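PDB 3G8R: probable spore coat polysaccharide biosynthesis protein E from Chromobacterium violaceum ATCC 12472, which probably acts as an N-acylneuraminate-9-phosphate synthase of the NeuB family, making a sialic acid phosphate, and binds zinc. Local coordinates for residues Q309-A312 with N313-S316; S56-K59 with G60-D63; P287-A290 with G291-L294. All coordinates share one frame; numbering follows the deposited sequence.

Contact 1 of 3, residues Q309-A312 with N313-S316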
loop_
_atom_site.group_PDB
_atom_site.type_symbol
_atom_site.label_atom_id
_atom_site.label_comp_id
_atom_site.label_asym_id
_atom_site.label_seq_id
_atom_site.Cartn_x
_atom_site.Cartn_y
_atom_site.Cartn_z
ATOM N N GLN A 309 37.340 -15.628 -5.465
ATOM C CA GLN A 309 37.158 -17.031 -5.662
ATOM C C GLN A 309 35.919 -17.158 -6.491
ATOM O O GLN A 309 35.004 -16.332 -6.384
ATOM C CB GLN A 309 36.918 -17.682 -4.323
ATOM C CG GLN A 309 36.613 -19.143 -4.397
ATOM C CD GLN A 309 36.658 -19.765 -3.039
ATOM O OE1 GLN A 309 36.760 -19.063 -2.025
ATOM N NE2 GLN A 309 36.583 -21.088 -3.000
ATOM N N LEU A 310 35.905 -18.169 -7.345
ATOM C CA LEU A 310 34.739 -18.451 -8.127
ATOM C C LEU A 310 33.735 -18.993 -7.110
ATOM O O LEU A 310 34.109 -19.747 -6.204
ATOM C CB LEU A 310 35.082 -19.485 -9.197
ATOM C CG LEU A 310 33.892 -20.005 -10.007
ATOM C CD1 LEU A 310 33.684 -19.120 -11.178
ATOM C CD2 LEU A 310 34.062 -21.432 -10.460
ATOM N N THR A 311 32.483 -18.560 -7.235
ATOM C CA THR A 311 31.388 -18.983 -6.356
ATOM C C THR A 311 30.422 -19.882 -7.098
ATOM O O THR A 311 30.403 -19.912 -8.321
ATOM C CB THR A 311 30.590 -17.788 -5.833
ATOM O OG1 THR A 311 29.674 -17.355 -6.834
ATOM C CG2 THR A 311 31.502 -16.651 -5.514
ATOM N N ALA A 312 29.595 -20.582 -6.337
ATOM C CA ALA A 312 28.665 -21.566 -6.851
ATOM C C ALA A 312 27.635 -20.877 -7.702
ATOM O O ALA A 312 27.142 -21.440 -8.690
ATOM C CB ALA A 312 27.999 -22.279 -5.708
ATOM N N ASN A 313 27.332 -19.641 -7.329
ATOM C CA ASN A 313 26.473 -18.792 -8.131
ATOM C C ASN A 313 26.931 -18.580 -9.572
ATOM O O ASN A 313 26.263 -17.898 -10.338
ATOM C CB ASN A 313 26.280 -17.470 -7.421
ATOM C CG ASN A 313 25.625 -17.649 -6.078
ATOM O OD1 ASN A 313 26.157 -18.348 -5.196
ATOM N ND2 ASN A 313 24.450 -17.043 -5.910
ATOM N N GLU A 314 28.073 -19.166 -9.929
ATOM C CA GLU A 314 28.655 -19.003 -11.257
ATOM C C GLU A 314 28.949 -20.358 -11.899
ATOM O O GLU A 314 29.467 -20.419 -13.018
ATOM C CB GLU A 314 29.921 -18.152 -11.195
ATOM C CG GLU A 314 29.745 -16.837 -10.459
ATOM C CD GLU A 314 31.083 -16.210 -10.043
ATOM O OE1 GLU A 314 31.697 -15.552 -10.917
ATOM O OE2 GLU A 314 31.525 -16.369 -8.865
ATOM N N TRP A 315 28.608 -21.433 -11.187
ATOM C CA TRP A 315 28.883 -22.791 -11.642
ATOM C C TRP A 315 27.792 -23.198 -12.578
ATOM O O TRP A 315 26.779 -22.531 -12.606
ATOM C CB TRP A 315 28.953 -23.761 -10.474
ATOM C CG TRP A 315 29.476 -25.091 -10.880
ATOM C CD1 TRP A 315 28.783 -26.271 -10.908
ATOM C CD2 TRP A 315 30.790 -25.390 -11.344
ATOM N NE1 TRP A 315 29.584 -27.292 -11.351
ATOM C CE2 TRP A 315 30.827 -26.780 -11.621
ATOM C CE3 TRP A 315 31.952 -24.618 -11.555
ATOM C CZ2 TRP A 315 31.971 -27.417 -12.095
ATOM C CZ3 TRP A 315 33.085 -25.242 -12.036
ATOM C CH2 TRP A 315 33.091 -26.634 -12.291
ATOM N N SER A 316 27.987 -24.266 -13.353
ATOM C CA SER A 316 27.039 -24.584 -14.399
ATOM C C SER A 316 26.676 -26.042 -14.677
ATOM O O SER A 316 25.652 -26.290 -15.310
ATOM C CB SER A 316 27.438 -23.887 -15.697
ATOM O OG SER A 316 27.158 -24.687 -16.844
#

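Contact 2 of 3, residues S56-K59 with G60-D63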
loop_
_atom_site.group_PDB
_atom_site.type_symbol
_atom_site.label_atom_id
_atom_site.label_comp_id
_atom_site.label_asym_id
_atom_site.label_seq_id
_atom_site.Cartn_x
_atom_site.Cartn_y
_atom_site.Cartn_z
ATOM N N SER A 56 -37.155 27.598 -1.582
ATOM C CA SER A 56 -38.156 28.310 -0.799
ATOM C C SER A 56 -38.772 27.404 0.277
ATOM O O SER A 56 -38.823 27.791 1.453
ATOM C CB SER A 56 -39.252 28.856 -1.696
ATOM O OG SER A 56 -38.702 29.420 -2.876
ATOM N N SER A 57 -39.203 26.207 -0.140
ATOM C CA SER A 57 -39.963 25.291 0.701
ATOM C C SER A 57 -39.173 24.842 1.927
ATOM O O SER A 57 -39.741 24.479 2.959
ATOM C CB SER A 57 -40.440 24.076 -0.113
ATOM O OG SER A 57 -39.373 23.185 -0.430
ATOM N N PHE A 58 -37.850 24.873 1.819
ATOM C CA PHE A 58 -37.030 24.462 2.938
ATOM C C PHE A 58 -36.323 25.577 3.718
ATOM O O PHE A 58 -35.711 25.314 4.739
ATOM C CB PHE A 58 -36.100 23.366 2.506
ATOM C CG PHE A 58 -36.755 22.027 2.500
ATOM C CD1 PHE A 58 -36.713 21.207 3.638
ATOM C CD2 PHE A 58 -37.436 21.582 1.377
ATOM C CE1 PHE A 58 -37.327 19.955 3.646
ATOM C CE2 PHE A 58 -38.054 20.330 1.366
ATOM C CZ PHE A 58 -38.001 19.517 2.507
ATOM N N LYS A 59 -36.445 26.821 3.272
ATOM C CA LYS A 59 -35.905 27.941 4.011
ATOM C C LYS A 59 -36.325 27.912 5.490
ATOM O O LYS A 59 -37.485 27.610 5.822
ATOM C CB LYS A 59 -36.371 29.247 3.364
ATOM C CG LYS A 59 -35.289 30.045 2.660
ATOM C CD LYS A 59 -35.154 29.652 1.215
ATOM C CE LYS A 59 -34.678 30.836 0.405
ATOM N NZ LYS A 59 -33.696 30.393 -0.606
ATOM N N GLY A 60 -35.379 28.224 6.375
ATOM C CA GLY A 60 -35.666 28.357 7.795
ATOM C C GLY A 60 -36.025 27.077 8.519
ATOM O O GLY A 60 -36.409 27.107 9.682
ATOM N N ARG A 61 -35.875 25.939 7.863
ATOM C CA ARG A 61 -36.285 24.689 8.478
ATOM C C ARG A 61 -35.131 23.879 9.039
ATOM O O ARG A 61 -33.983 24.034 8.612
ATOM C CB ARG A 61 -37.080 23.853 7.488
ATOM C CG ARG A 61 -38.467 24.383 7.293
ATOM C CD ARG A 61 -39.133 23.668 6.167
ATOM N NE ARG A 61 -39.373 22.266 6.487
ATOM C CZ ARG A 61 -40.019 21.431 5.685
ATOM N NH1 ARG A 61 -40.211 20.171 6.047
ATOM N NH2 ARG A 61 -40.475 21.861 4.518
ATOM N N ASP A 62 -35.440 23.020 10.002
ATOM C CA ASP A 62 -34.405 22.206 10.607
ATOM C C ASP A 62 -34.838 20.749 10.828
ATOM O O ASP A 62 -34.182 20.016 11.543
ATOM C CB ASP A 62 -33.918 22.861 11.908
ATOM C CG ASP A 62 -32.678 22.171 12.504
ATOM O OD1 ASP A 62 -32.615 22.072 13.758
ATOM O OD2 ASP A 62 -31.768 21.732 11.736
ATOM N N ASP A 63 -35.942 20.328 10.210
ATOM C CA ASP A 63 -36.440 18.964 10.391
ATOM C C ASP A 63 -35.687 18.007 9.493
ATOM O O ASP A 63 -35.942 16.812 9.486
ATOM C CB ASP A 63 -37.931 18.887 10.089
ATOM C CG ASP A 63 -38.267 19.375 8.700
ATOM O OD1 ASP A 63 -38.787 18.572 7.899
ATOM O OD2 ASP A 63 -38.004 20.562 8.413
#

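Contact 3 of 3, residues P287-A290 with G291-L294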
loop_
_atom_site.group_PDB
_atom_site.type_symbol
_atom_site.label_atom_id
_atom_site.label_comp_id
_atom_site.label_asym_id
_atom_site.label_seq_id
_atom_site.Cartn_x
_atom_site.Cartn_y
_atom_site.Cartn_z
ATOM N N PRO A 287 44.086 -32.217 -7.314
ATOM C CA PRO A 287 44.868 -31.250 -8.078
ATOM C C PRO A 287 44.324 -31.145 -9.500
ATOM O O PRO A 287 43.941 -32.144 -10.088
ATOM C CB PRO A 287 46.287 -31.847 -8.094
ATOM C CG PRO A 287 46.254 -33.013 -7.182
ATOM C CD PRO A 287 44.838 -33.458 -7.058
ATOM N N VAL A 288 44.282 -29.933 -10.023
ATOM C CA VAL A 288 43.787 -29.684 -11.358
ATOM C C VAL A 288 44.928 -29.054 -12.148
ATOM O O VAL A 288 45.409 -27.971 -11.798
ATOM C CB VAL A 288 42.553 -28.709 -11.341
ATOM C CG1 VAL A 288 42.121 -28.316 -12.780
ATOM C CG2 VAL A 288 41.405 -29.304 -10.572
ATOM N N ALA A 289 45.338 -29.740 -13.214
ATOM C CA ALA A 289 46.443 -29.301 -14.072
ATOM C C ALA A 289 46.052 -28.143 -14.968
ATOM O O ALA A 289 44.869 -27.840 -15.137
ATOM C CB ALA A 289 46.955 -30.456 -14.909
ATOM N N ALA A 290 47.051 -27.486 -15.539
ATOM C CA ALA A 290 46.799 -26.466 -16.538
ATOM C C ALA A 290 46.025 -27.098 -17.691
ATOM O O ALA A 290 46.267 -28.242 -18.065
ATOM C CB ALA A 290 48.105 -25.863 -17.022
ATOM N N GLY A 291 45.059 -26.367 -18.228
ATOM C CA GLY A 291 44.264 -26.898 -19.322
ATOM C C GLY A 291 43.390 -28.102 -18.981
ATOM O O GLY A 291 42.776 -28.663 -19.884
ATOM N N GLU A 292 43.346 -28.511 -17.707
ATOM C CA GLU A 292 42.313 -29.438 -17.238
ATOM C C GLU A 292 40.993 -28.704 -17.149
ATOM O O GLU A 292 40.939 -27.554 -16.694
ATOM C CB GLU A 292 42.622 -30.018 -15.861
ATOM C CG GLU A 292 43.455 -31.294 -15.862
ATOM C CD GLU A 292 43.144 -32.216 -14.669
ATOM O OE1 GLU A 292 44.089 -32.489 -13.879
ATOM O OE2 GLU A 292 41.973 -32.668 -14.522
ATOM N N ALA A 293 39.929 -29.365 -17.586
ATOM C CA ALA A 293 38.591 -28.808 -17.412
ATOM C C ALA A 293 38.089 -29.083 -15.998
ATOM O O ALA A 293 38.402 -30.111 -15.395
ATOM C CB ALA A 293 37.605 -29.366 -18.452
ATOM N N LEU A 294 37.306 -28.146 -15.487
ATOM C CA LEU A 294 36.772 -28.227 -14.157
ATOM C C LEU A 294 35.487 -29.014 -14.165
ATOM O O LEU A 294 34.576 -28.655 -14.885
ATOM C CB LEU A 294 36.488 -26.817 -13.692
ATOM C CG LEU A 294 37.335 -26.236 -12.560
ATOM C CD1 LEU A 294 38.805 -26.567 -12.614
ATOM C CD2 LEU A 294 37.123 -24.747 -12.549
#

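Contact 1 of 3, residues Q309-A312 with N313-S316
With CG of Glu314 turned beside its own backbone N (chi1 -51°) and OG1 of Thr311 set between its N and carbonyl carbon (chi1 80°), the carboxylate folds back over the start of the 3-10 turn. There Glu314 OE2 accepts twice: Thr311 N reaches it at 2.9 Å from above the carboxylate plane, and Thr311 OG1, also 2.9 Å away, meets the anti lone pair of OE2. Two donors of one residue thus hold this oxygen against the turn. Trp315 N closes the turn on Ala312 O at 2.9 Å, nearly straight at 168°. On the apolar side Leu310 spreads its two methyls: CD1 lies 3.9 Å from Glu314 CB, while CD2 comes to the edge of the indole, 4.0 Å from Trp315 CE3, the two side chains crossing at about a right angle. Outward, Asn313 ND2 donates hydrogen bonds to Thr123 OG1 and Cys120 O of the second subunit. Within the SAF domain the turn lies in the loop between strands 299-302 and 321-323; the Leu310 backbone is hydrogen-bonded to Val282 of strand 281-284, and Phe301 of strand 299-302 meets the Trp315 ring edge-to-face.

Contact 2 of 3, residues S56-K59 with G60-D63
Stacking joins Phe58 and Arg61: the guanidinium lies flat over one face of the phenyl ring, planes 11° apart and centres 4.2 Å apart. Arg61 NH2 sits 3.7 Å above the Phe58 ring plane over its middle, whereas CZ is displaced, 31° off the ring normal, which makes this an off-centre cation-pi contact. The bend at chi3 (67°) lays the end of the arginine over the ring.

Hydrogen bonds hold that plate from its rim. Arg61 NH2 donates to Ser57 O at 3.1 Å, with the carbonyl oxygen lying nearly in the guanidinium plane. The backbone adds Arg61 N to Phe58 O at 3.2 Å, which closes a type II beta turn with Gly60, of positive phi, at its third position. The turn belongs to the loop between helices 50-53 and 67-72 of the NeuB-family TIM barrel, and Glu71 of the second helix accepts from Gly60 N. Phe58 also packs on Pro304 of the second subunit.

Charge pairing comes from Asp63, which Arg61 grips with two nitrogens. Arg61 NE donates to Asp63 OD2 at 2.9 Å and Arg61 NH1 to Asp63 OD1 at 2.8 Å, each oxygen met on its syn side, somewhat out of the carboxylate plane.

Contact 3 of 3, residues P287-A290 with G291-L294
Glu292 points its CB back at the 287-290 segment and runs its extended chain alongside Ala289, across a type II beta turn that spans Ala289 to Glu292. The turn reverses the chain in the loop between strands 281-284 and 299-302 of the SAF domain, the two arms running 135° apart end to end. Its closing bond joins Glu292 N to Ala289 O at 3.1 Å, and Gly291 takes the third position with positive phi.

Val288 and Glu292 meet obliquely. Val288 CG1, anti to its own N (chi1 174°), comes to 3.6 Å from Glu292 CB and so packs on the aliphatic root of the acid rather than on its charged end. The same Val288 methyl also touches Leu294 CD1 at 3.8 Å, the two side chains crossing at about a right angle; one valine branch thus meets both Glu292 and Leu294. Val288 also packs on Ala323, whose backbone is hydrogen-bonded to Gly291 and Glu292; strand 321-323 thus lies beside the turn.

Farther along the glutamate, Glu292 CG lies 3.7 Å from Ala289 CB. The carboxylate adds a second bond between the two end residues of the turn: Ala289 N donates to Glu292 OE1 at 3.1 Å, almost straight at 174°, with the nitrogen well above the carboxylate plane.

How the contacts relate
The chain holds the NeuB barrel and SAF domain of a longer protein. Contacts 1 and 3 share the SAF domain, with centres about 16 Å apart, and they touch where Trp315 CH2 packs 3.6 Å from Leu294 O. Contact 2 belongs to the NeuB barrel; its centre is about 82 Å from that of contact 1 and 98 Å from that of contact 3, across the chain's centre. The second subunit relates these distant ends: contact 1 meets residues of the partner's barrel, while contact 2 meets Phe283 and Pro304 of its SAF part. This reciprocal packing is consistent with the domain-swapped dimers of NeuB relatives. All three lie away from the zinc site of His202 and His225.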